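PDB 2GGS: dTDP-4-dehydrorhamnose reductase, which binds NADPH and probably uses it to reduce dTDP-4-dehydrorhamnose, a nucleotide-sugar ketone. Local coordinates for residues P58-A64 against S100-I105; D145-T151 against T202-A208. One frame throughout, in Å; residues are numbered along the deposited sequence.

From the N terminus, residues 58-64 come first; their pairing with 100-105 in interaction 1 closes a loop of mainly helical residues that includes helix 77-97. Further along, 145-151 pairs with 202-208 in interaction 2, closing a second, longer loop that contains helices 160-169 and 186-199. The two contacts stand in series, neither nested nor crossed. Both belong to the parallel sheet of the NADPH-binding Rossmann fold. Strands 101-107 and 147-151 are themselves neighbours, so the two contacts join into four successive strands; between them, H104 N lies 2.8 Å from L147 O, a probable hydrogen bond. Both contacts reach NADPH at the C-terminal ends of their strands.

Interaction 1. Residues P58-A64 against S100-I105; sequences PDVIINA and SYIVHI. With NDP (NADPH dihydro-nicotinamide-adenine-dinucleotide phosphate), chain C.
P58 O receives the hydroxyl of S100, OG 2.7 Å away; a serine suits this spot because its short arm, OG anti to the carbonyl carbon (chi1 -74°), reaches back to the carbonyl that precedes the strand. Five backbone hydrogen bonds join the two parallel strands, with V103 N giving to I61 O at 2.8 Å almost in line with the carbonyl. N63 and H104 lie side by side on one face. With CG anti to the backbone N (chi1 -176°), the N63 amide sits beside the imidazole, and ND2 donates to H104 ND1 (3.0 Å) in the ring plane, while OD1 is taken by T6 OG1. Replacing this asparagine by an alanine is likely to leave H104 ND1 and the T6 hydroxyl each without its amide partner. On the other face V60 CG2 lies 3.9 Å from Y101 CD2, at the edge of the ring, and Y101 OH bonds to K201 O. I105 CG2 comes within 3.4 Å of NADPH ribose O4D, its aliphatic branch lining the cofactor pocket. Helix 77-97 covers the face of I61 and N63, helix 186-199 that of I62 and V103, and strands 3-6 and 147-151 flank the pair.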
loop_
_atom_site.group_PDB
_atom_site.type_symbol
_atom_site.label_atom_id
_atom_site.label_comp_id
_atom_site.label_asym_id
_atom_site.label_seq_id
_atom_site.Cartn_x
_atom_site.Cartn_y
_atom_site.Cartn_z
ATOM N N PRO A 58 -16.067 -6.698 -13.311
ATOM C CA PRO A 58 -15.028 -7.542 -12.667
ATOM C C PRO A 58 -15.601 -8.522 -11.662
ATOM O O PRO A 58 -16.518 -8.168 -10.922
ATOM C CB PRO A 58 -14.111 -6.502 -11.998
ATOM C CG PRO A 58 -15.050 -5.309 -11.703
ATOM C CD PRO A 58 -15.907 -5.271 -12.994
ATOM N N ASP A 59 -15.064 -9.738 -11.619
ATOM C CA ASP A 59 -15.433 -10.707 -10.587
ATOM C C ASP A 59 -14.837 -10.230 -9.278
ATOM O O ASP A 59 -15.402 -10.439 -8.201
ATOM C CB ASP A 59 -14.871 -12.090 -10.912
ATOM C CG ASP A 59 -15.454 -12.670 -12.186
ATOM O OD1 ASP A 59 -16.688 -12.790 -12.301
ATOM O OD2 ASP A 59 -14.682 -13.022 -13.079
ATOM N N VAL A 60 -13.673 -9.589 -9.413
ATOM C CA VAL A 60 -12.839 -9.173 -8.299
ATOM C C VAL A 60 -12.364 -7.719 -8.537
ATOM O O VAL A 60 -12.004 -7.341 -9.651
ATOM C CB VAL A 60 -11.623 -10.131 -8.123
ATOM C CG1 VAL A 60 -10.658 -9.603 -7.069
ATOM C CG2 VAL A 60 -12.129 -11.530 -7.747
ATOM N N ILE A 61 -12.400 -6.898 -7.491
ATOM C CA ILE A 61 -11.836 -5.570 -7.599
ATOM C C ILE A 61 -10.732 -5.498 -6.536
ATOM O O ILE A 61 -11.026 -5.699 -5.377
ATOM C CB ILE A 61 -12.883 -4.465 -7.315
ATOM C CG1 ILE A 61 -13.994 -4.515 -8.377
ATOM C CG2 ILE A 61 -12.233 -3.062 -7.307
ATOM C CD1 ILE A 61 -15.251 -3.851 -7.913
ATOM N N ILE A 62 -9.512 -5.161 -6.940
ATOM C CA ILE A 62 -8.450 -4.861 -5.970
ATOM C C ILE A 62 -8.202 -3.345 -5.989
ATOM O O ILE A 62 -7.737 -2.806 -7.016
ATOM C CB ILE A 62 -7.146 -5.611 -6.296
ATOM C CG1 ILE A 62 -7.349 -7.137 -6.309
ATOM C CG2 ILE A 62 -6.075 -5.280 -5.239
ATOM C CD1 ILE A 62 -6.159 -7.899 -6.952
ATOM N N ASN A 63 -8.578 -2.662 -4.895
ATOM C CA ASN A 63 -8.454 -1.192 -4.830
ATOM C C ASN A 63 -7.101 -0.785 -4.262
ATOM O O ASN A 63 -6.942 -0.715 -3.021
ATOM C CB ASN A 63 -9.564 -0.571 -3.983
ATOM C CG ASN A 63 -9.487 0.938 -4.008
ATOM O OD1 ASN A 63 -9.182 1.501 -5.065
ATOM N ND2 ASN A 63 -9.686 1.595 -2.856
ATOM N N ALA A 64 -6.124 -0.595 -5.161
ATOM C CA ALA A 64 -4.788 -0.149 -4.752
ATOM C C ALA A 64 -4.574 1.334 -5.021
ATOM O O ALA A 64 -3.540 1.906 -4.657
ATOM C CB ALA A 64 -3.691 -0.977 -5.434
ATOM N N SER A 100 -19.489 -8.107 -6.816
ATOM C CA SER A 100 -18.039 -8.293 -6.927
ATOM C C SER A 100 -17.395 -8.626 -5.581
ATOM O O SER A 100 -17.902 -8.245 -4.523
ATOM C CB SER A 100 -17.367 -7.027 -7.426
ATOM O OG SER A 100 -17.596 -6.829 -8.797
ATOM N N TYR A 101 -16.270 -9.331 -5.638
ATOM C CA TYR A 101 -15.467 -9.556 -4.449
ATOM C C TYR A 101 -14.518 -8.345 -4.347
ATOM O O TYR A 101 -13.717 -8.126 -5.230
ATOM C CB TYR A 101 -14.703 -10.874 -4.572
ATOM C CG TYR A 101 -13.661 -11.173 -3.516
ATOM C CD1 TYR A 101 -13.919 -10.971 -2.165
ATOM C CD2 TYR A 101 -12.442 -11.745 -3.874
ATOM C CE1 TYR A 101 -12.967 -11.268 -1.199
ATOM C CE2 TYR A 101 -11.484 -12.044 -2.904
ATOM C CZ TYR A 101 -11.764 -11.819 -1.582
ATOM O OH TYR A 101 -10.839 -12.101 -0.610
ATOM N N ILE A 102 -14.639 -7.588 -3.263
ATOM C CA ILE A 102 -13.883 -6.342 -3.116
ATOM C C ILE A 102 -12.684 -6.547 -2.180
ATOM O O ILE A 102 -12.849 -7.008 -1.043
ATOM C CB ILE A 102 -14.776 -5.252 -2.568
ATOM C CG1 ILE A 102 -15.893 -4.943 -3.594
ATOM C CG2 ILE A 102 -13.936 -3.986 -2.210
ATOM C CD1 ILE A 102 -16.603 -3.693 -3.342
ATOM N N VAL A 103 -11.487 -6.231 -2.670
ATOM C CA VAL A 103 -10.250 -6.320 -1.862
ATOM C C VAL A 103 -9.650 -4.926 -1.781
ATOM O O VAL A 103 -9.257 -4.357 -2.819
ATOM C CB VAL A 103 -9.194 -7.298 -2.499
ATOM C CG1 VAL A 103 -7.901 -7.324 -1.643
ATOM C CG2 VAL A 103 -9.795 -8.696 -2.673
ATOM N N HIS A 104 -9.598 -4.354 -0.578
ATOM C CA HIS A 104 -9.204 -2.967 -0.449
ATOM C C HIS A 104 -7.843 -2.924 0.271
ATOM O O HIS A 104 -7.657 -3.595 1.283
ATOM C CB HIS A 104 -10.242 -2.183 0.379
ATOM C CG HIS A 104 -9.751 -0.830 0.767
ATOM N ND1 HIS A 104 -9.541 0.162 -0.174
ATOM C CD2 HIS A 104 -9.344 -0.320 1.957
ATOM C CE1 HIS A 104 -9.029 1.220 0.421
ATOM N NE2 HIS A 104 -8.920 0.969 1.718
ATOM N N ILE A 105 -6.920 -2.114 -0.234
ATOM C CA ILE A 105 -5.584 -2.066 0.370
ATOM C C ILE A 105 -5.483 -0.892 1.328
ATOM O O ILE A 105 -5.865 0.237 1.003
ATOM C CB ILE A 105 -4.471 -1.994 -0.712
ATOM C CG1 ILE A 105 -4.643 -3.096 -1.791
ATOM C CG2 ILE A 105 -3.076 -2.048 -0.012
ATOM C CD1 ILE A 105 -4.695 -4.540 -1.267
HETATM P PA NDP C . 1.583 4.411 -5.620
HETATM O O1A NDP C . 1.759 5.796 -5.153
HETATM O O2A NDP C . 2.770 3.851 -6.308
HETATM O O5B NDP C . 0.341 4.268 -6.586
HETATM C C5B NDP C . -0.824 5.047 -6.387
HETATM C C4B NDP C . -1.788 4.607 -7.458
HETATM O O4B NDP C . -3.033 5.262 -7.204
HETATM C C3B NDP C . -1.317 4.932 -8.866
HETATM O O3B NDP C . -1.627 3.847 -9.700
HETATM C C2B NDP C . -2.201 6.138 -9.212
HETATM O O2B NDP C . -2.405 6.156 -10.592
HETATM C C1B NDP C . -3.469 5.757 -8.461
HETATM N N9A NDP C . -4.331 6.924 -8.249
HETATM C C8A NDP C . -4.099 7.981 -7.421
HETATM N N7A NDP C . -5.137 8.857 -7.544
HETATM C C5A NDP C . -5.998 8.347 -8.441
HETATM C C6A NDP C . -7.210 8.817 -8.962
HETATM N N6A NDP C . -7.664 10.059 -8.633
HETATM N N1A NDP C . -7.825 8.036 -9.903
HETATM C C2A NDP C . -7.324 6.816 -10.342
HETATM N N3A NDP C . -6.126 6.373 -9.836
HETATM C C4A NDP C . -5.492 7.135 -8.915
HETATM O O3 NDP C . 1.117 3.625 -4.280
HETATM P PN NDP C . 1.553 2.131 -3.824
HETATM O O1N NDP C . 1.517 1.154 -4.890
HETATM O O2N NDP C . 2.791 2.383 -3.052
HETATM O O5D NDP C . 0.405 1.854 -2.745
HETATM C C5D NDP C . -0.624 0.907 -3.017
HETATM C C4D NDP C . -1.647 0.856 -1.890
HETATM O O4D NDP C . -0.981 0.483 -0.706
HETATM C C3D NDP C . -2.335 2.186 -1.595
HETATM O O3D NDP C . -3.622 1.823 -1.171
HETATM C C2D NDP C . -1.551 2.754 -0.438
HETATM O O2D NDP C . -2.346 3.664 0.304
HETATM C C1D NDP C . -1.238 1.442 0.322
HETATM N N1N NDP C . -0.060 1.608 1.182
HETATM C C2N NDP C . 1.063 2.160 0.628
HETATM C C3N NDP C . 2.274 2.179 1.304
HETATM C C7N NDP C . 3.465 2.793 0.641
HETATM O O7N NDP C . 4.623 3.025 1.409
HETATM N N7N NDP C . 3.409 3.123 -0.647
HETATM C C4N NDP C . 2.387 1.595 2.701
HETATM C C5N NDP C . 1.092 1.041 3.245
HETATM C C6N NDP C . -0.061 1.065 2.451
HETATM P P2B NDP C . -1.599 7.213 -11.586
HETATM O O1X NDP C . -1.780 6.579 -12.906
HETATM O O2X NDP C . -0.179 7.310 -11.143
HETATM O O3X NDP C . -2.245 8.620 -11.496
#

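Interaction 2. Residues D145-T151 against T202-A208; sequences DSLIIRT and TGIIHVA. With NDP (NADPH dihydro-nicotinamide-adenine-dinucleotide phosphate), chain C.
Strands 147-151 and 203-206 run parallel, 4.7 Å apart and inclined by 21°, and exchange five backbone hydrogen bonds. G203 has positive phi, easy for glycine, where a beta carbon would collide with the T202 carbonyl oxygen. R150 and H206 form the polar pair on a face they share with I148 and I204. The arginine chain, extended from CG to NE, passes the imidazole with CB 3.5 Å from H206 CD2, and NH1 donates to H206 NE2 (3.0 Å) near both planes, themselves 61° apart. Over one guanidinium face lies the methyl I204 CG2, 3.8 Å from R150 NH1, while E138 forms a salt bridge with NE and E120 O takes a further bond from NH1, which suits a long arginine. This is the last pair of the parallel Rossmann sheet, strand 203-206 forming its edge. On the opposite face the CG1 methylene of I149 meets the CG2 methyl of I205 at 3.8 Å, with L147 CD1 against the same methyl; helices 186-199 and 253-258 pack here. At the cofactor end T151 OG1, anti to the backbone N (chi1 -167°), donates to V207 O at 2.7 Å, leaving CG2 facing the nicotinamide, 3.6 Å from NADPH C6N.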
loop_
_atom_site.group_PDB
_atom_site.type_symbol
_atom_site.label_atom_id
_atom_site.label_comp_id
_atom_site.label_asym_id
_atom_site.label_seq_id
_atom_site.Cartn_x
_atom_site.Cartn_y
_atom_site.Cartn_z
ATOM N N ASP A 145 -18.656 -9.296 3.210
ATOM C CA ASP A 145 -17.932 -10.071 2.206
ATOM C C ASP A 145 -16.764 -9.351 1.489
ATOM O O ASP A 145 -16.345 -9.773 0.418
ATOM C CB ASP A 145 -18.916 -10.646 1.173
ATOM C CG ASP A 145 -19.710 -9.564 0.424
ATOM O OD1 ASP A 145 -19.548 -8.334 0.682
ATOM O OD2 ASP A 145 -20.548 -9.975 -0.407
ATOM N N SER A 146 -16.223 -8.291 2.072
ATOM C CA SER A 146 -15.020 -7.635 1.493
ATOM C C SER A 146 -13.801 -8.007 2.340
ATOM O O SER A 146 -13.958 -8.473 3.465
ATOM C CB SER A 146 -15.143 -6.115 1.480
ATOM O OG SER A 146 -14.999 -5.605 2.780
ATOM N N LEU A 147 -12.617 -7.754 1.799
ATOM C CA LEU A 147 -11.349 -7.989 2.517
ATOM C C LEU A 147 -10.551 -6.675 2.516
ATOM O O LEU A 147 -10.364 -6.082 1.450
ATOM C CB LEU A 147 -10.518 -9.043 1.776
ATOM C CG LEU A 147 -9.198 -9.413 2.440
ATOM C CD1 LEU A 147 -9.456 -9.995 3.854
ATOM C CD2 LEU A 147 -8.426 -10.369 1.534
ATOM N N ILE A 148 -10.088 -6.264 3.700
ATOM C CA ILE A 148 -9.183 -5.110 3.862
ATOM C C ILE A 148 -7.822 -5.732 4.174
ATOM O O ILE A 148 -7.683 -6.521 5.126
ATOM C CB ILE A 148 -9.596 -4.160 5.008
ATOM C CG1 ILE A 148 -10.866 -3.373 4.629
ATOM C CG2 ILE A 148 -8.443 -3.203 5.376
ATOM C CD1 ILE A 148 -11.614 -2.828 5.831
ATOM N N ILE A 149 -6.829 -5.373 3.365
ATOM C CA ILE A 149 -5.455 -5.826 3.598
ATOM C C ILE A 149 -4.638 -4.632 4.060
ATOM O O ILE A 149 -4.441 -3.705 3.280
ATOM C CB ILE A 149 -4.828 -6.422 2.318
ATOM C CG1 ILE A 149 -5.626 -7.614 1.754
ATOM C CG2 ILE A 149 -3.381 -6.826 2.609
ATOM C CD1 ILE A 149 -4.999 -8.203 0.495
ATOM N N ARG A 150 -4.171 -4.637 5.320
ATOM C CA ARG A 150 -3.313 -3.527 5.765
ATOM C C ARG A 150 -1.863 -3.928 5.504
ATOM O O ARG A 150 -1.453 -5.047 5.787
ATOM C CB ARG A 150 -3.472 -3.227 7.238
ATOM C CG ARG A 150 -4.895 -2.861 7.660
ATOM C CD ARG A 150 -4.870 -2.072 8.986
ATOM N NE ARG A 150 -6.201 -1.703 9.471
ATOM C CZ ARG A 150 -6.808 -2.291 10.508
ATOM N NH1 ARG A 150 -6.217 -3.301 11.170
ATOM N NH2 ARG A 150 -8.011 -1.879 10.881
ATOM N N THR A 151 -1.088 -2.987 4.997
ATOM C CA THR A 151 0.330 -3.261 4.687
ATOM C C THR A 151 1.178 -2.051 5.095
ATOM O O THR A 151 0.641 -1.018 5.549
ATOM C CB THR A 151 0.502 -3.700 3.230
ATOM O OG1 THR A 151 1.808 -4.251 3.000
ATOM C CG2 THR A 151 0.267 -2.552 2.287
ATOM N N THR A 202 -12.262 -12.896 3.730
ATOM C CA THR A 202 -13.029 -11.687 4.058
ATOM C C THR A 202 -12.569 -11.170 5.424
ATOM O O THR A 202 -11.836 -11.878 6.140
ATOM C CB THR A 202 -14.578 -11.913 4.024
ATOM O OG1 THR A 202 -14.968 -12.853 5.036
ATOM C CG2 THR A 202 -15.049 -12.423 2.661
ATOM N N GLY A 203 -12.955 -9.937 5.774
ATOM C CA GLY A 203 -12.576 -9.332 7.056
ATOM C C GLY A 203 -11.396 -8.381 6.920
ATOM O O GLY A 203 -11.323 -7.622 5.951
ATOM N N ILE A 204 -10.488 -8.407 7.892
ATOM C CA ILE A 204 -9.261 -7.605 7.816
ATOM C C ILE A 204 -8.069 -8.560 7.930
ATOM O O ILE A 204 -8.155 -9.565 8.632
ATOM C CB ILE A 204 -9.196 -6.562 8.945
ATOM C CG1 ILE A 204 -10.466 -5.708 8.938
ATOM C CG2 ILE A 204 -7.941 -5.679 8.799
ATOM C CD1 ILE A 204 -10.572 -4.758 10.085
ATOM N N ILE A 205 -6.993 -8.294 7.198
ATOM C CA ILE A 205 -5.783 -9.140 7.286
ATOM C C ILE A 205 -4.563 -8.248 7.130
ATOM O O ILE A 205 -4.580 -7.342 6.301
ATOM C CB ILE A 205 -5.781 -10.341 6.290
ATOM C CG1 ILE A 205 -4.625 -11.337 6.543
ATOM C CG2 ILE A 205 -5.696 -9.857 4.824
ATOM C CD1 ILE A 205 -4.748 -12.612 5.678
ATOM N N HIS A 206 -3.555 -8.474 7.965
ATOM C CA HIS A 206 -2.276 -7.750 7.852
ATOM C C HIS A 206 -1.305 -8.538 7.021
ATOM O O HIS A 206 -1.028 -9.715 7.322
ATOM C CB HIS A 206 -1.654 -7.482 9.224
ATOM C CG HIS A 206 -2.391 -6.454 10.016
ATOM N ND1 HIS A 206 -2.030 -6.095 11.292
ATOM C CD2 HIS A 206 -3.486 -5.709 9.706
ATOM C CE1 HIS A 206 -2.865 -5.161 11.734
ATOM N NE2 HIS A 206 -3.729 -4.882 10.772
ATOM N N VAL A 207 -0.755 -7.916 5.985
ATOM C CA VAL A 207 0.274 -8.565 5.167
ATOM C C VAL A 207 1.430 -7.551 4.996
ATOM O O VAL A 207 1.353 -6.656 4.163
ATOM C CB VAL A 207 -0.251 -9.040 3.774
ATOM C CG1 VAL A 207 0.830 -9.771 3.019
ATOM C CG2 VAL A 207 -1.498 -9.931 3.891
ATOM N N ALA A 208 2.495 -7.687 5.796
ATOM C CA ALA A 208 3.651 -6.793 5.710
ATOM C C ALA A 208 4.943 -7.505 6.125
ATOM O O ALA A 208 4.926 -8.721 6.364
ATOM C CB ALA A 208 3.432 -5.543 6.554
HETATM P PA NDP C . 1.583 4.411 -5.620
HETATM O O1A NDP C . 1.759 5.796 -5.153
HETATM O O2A NDP C . 2.770 3.851 -6.308
HETATM O O5B NDP C . 0.341 4.268 -6.586
HETATM C C5B NDP C . -0.824 5.047 -6.387
HETATM C C4B NDP C . -1.788 4.607 -7.458
HETATM O O4B NDP C . -3.033 5.262 -7.204
HETATM C C3B NDP C . -1.317 4.932 -8.866
HETATM O O3B NDP C . -1.627 3.847 -9.700
HETATM C C2B NDP C . -2.201 6.138 -9.212
HETATM O O2B NDP C . -2.405 6.156 -10.592
HETATM C C1B NDP C . -3.469 5.757 -8.461
HETATM N N9A NDP C . -4.331 6.924 -8.249
HETATM C C8A NDP C . -4.099 7.981 -7.421
HETATM N N7A NDP C . -5.137 8.857 -7.544
HETATM C C5A NDP C . -5.998 8.347 -8.441
HETATM C C6A NDP C . -7.210 8.817 -8.962
HETATM N N6A NDP C . -7.664 10.059 -8.633
HETATM N N1A NDP C . -7.825 8.036 -9.903
HETATM C C2A NDP C . -7.324 6.816 -10.342
HETATM N N3A NDP C . -6.126 6.373 -9.836
HETATM C C4A NDP C . -5.492 7.135 -8.915
HETATM O O3 NDP C . 1.117 3.625 -4.280
HETATM P PN NDP C . 1.553 2.131 -3.824
HETATM O O1N NDP C . 1.517 1.154 -4.890
HETATM O O2N NDP C . 2.791 2.383 -3.052
HETATM O O5D NDP C . 0.405 1.854 -2.745
HETATM C C5D NDP C . -0.624 0.907 -3.017
HETATM C C4D NDP C . -1.647 0.856 -1.890
HETATM O O4D NDP C . -0.981 0.483 -0.706
HETATM C C3D NDP C . -2.335 2.186 -1.595
HETATM O O3D NDP C . -3.622 1.823 -1.171
HETATM C C2D NDP C . -1.551 2.754 -0.438
HETATM O O2D NDP C . -2.346 3.664 0.304
HETATM C C1D NDP C . -1.238 1.442 0.322
HETATM N N1N NDP C . -0.060 1.608 1.182
HETATM C C2N NDP C . 1.063 2.160 0.628
HETATM C C3N NDP C . 2.274 2.179 1.304
HETATM C C7N NDP C . 3.465 2.793 0.641
HETATM O O7N NDP C . 4.623 3.025 1.409
HETATM N N7N NDP C . 3.409 3.123 -0.647
HETATM C C4N NDP C . 2.387 1.595 2.701
HETATM C C5N NDP C . 1.092 1.041 3.245
HETATM C C6N NDP C . -0.061 1.065 2.451
HETATM P P2B NDP C . -1.599 7.213 -11.586
HETATM O O1X NDP C . -1.780 6.579 -12.906
HETATM O O2X NDP C . -0.179 7.310 -11.143
HETATM O O3X NDP C . -2.245 8.620 -11.496
HETATM O O HOH W 1 -14.039 -6.195 5.451
#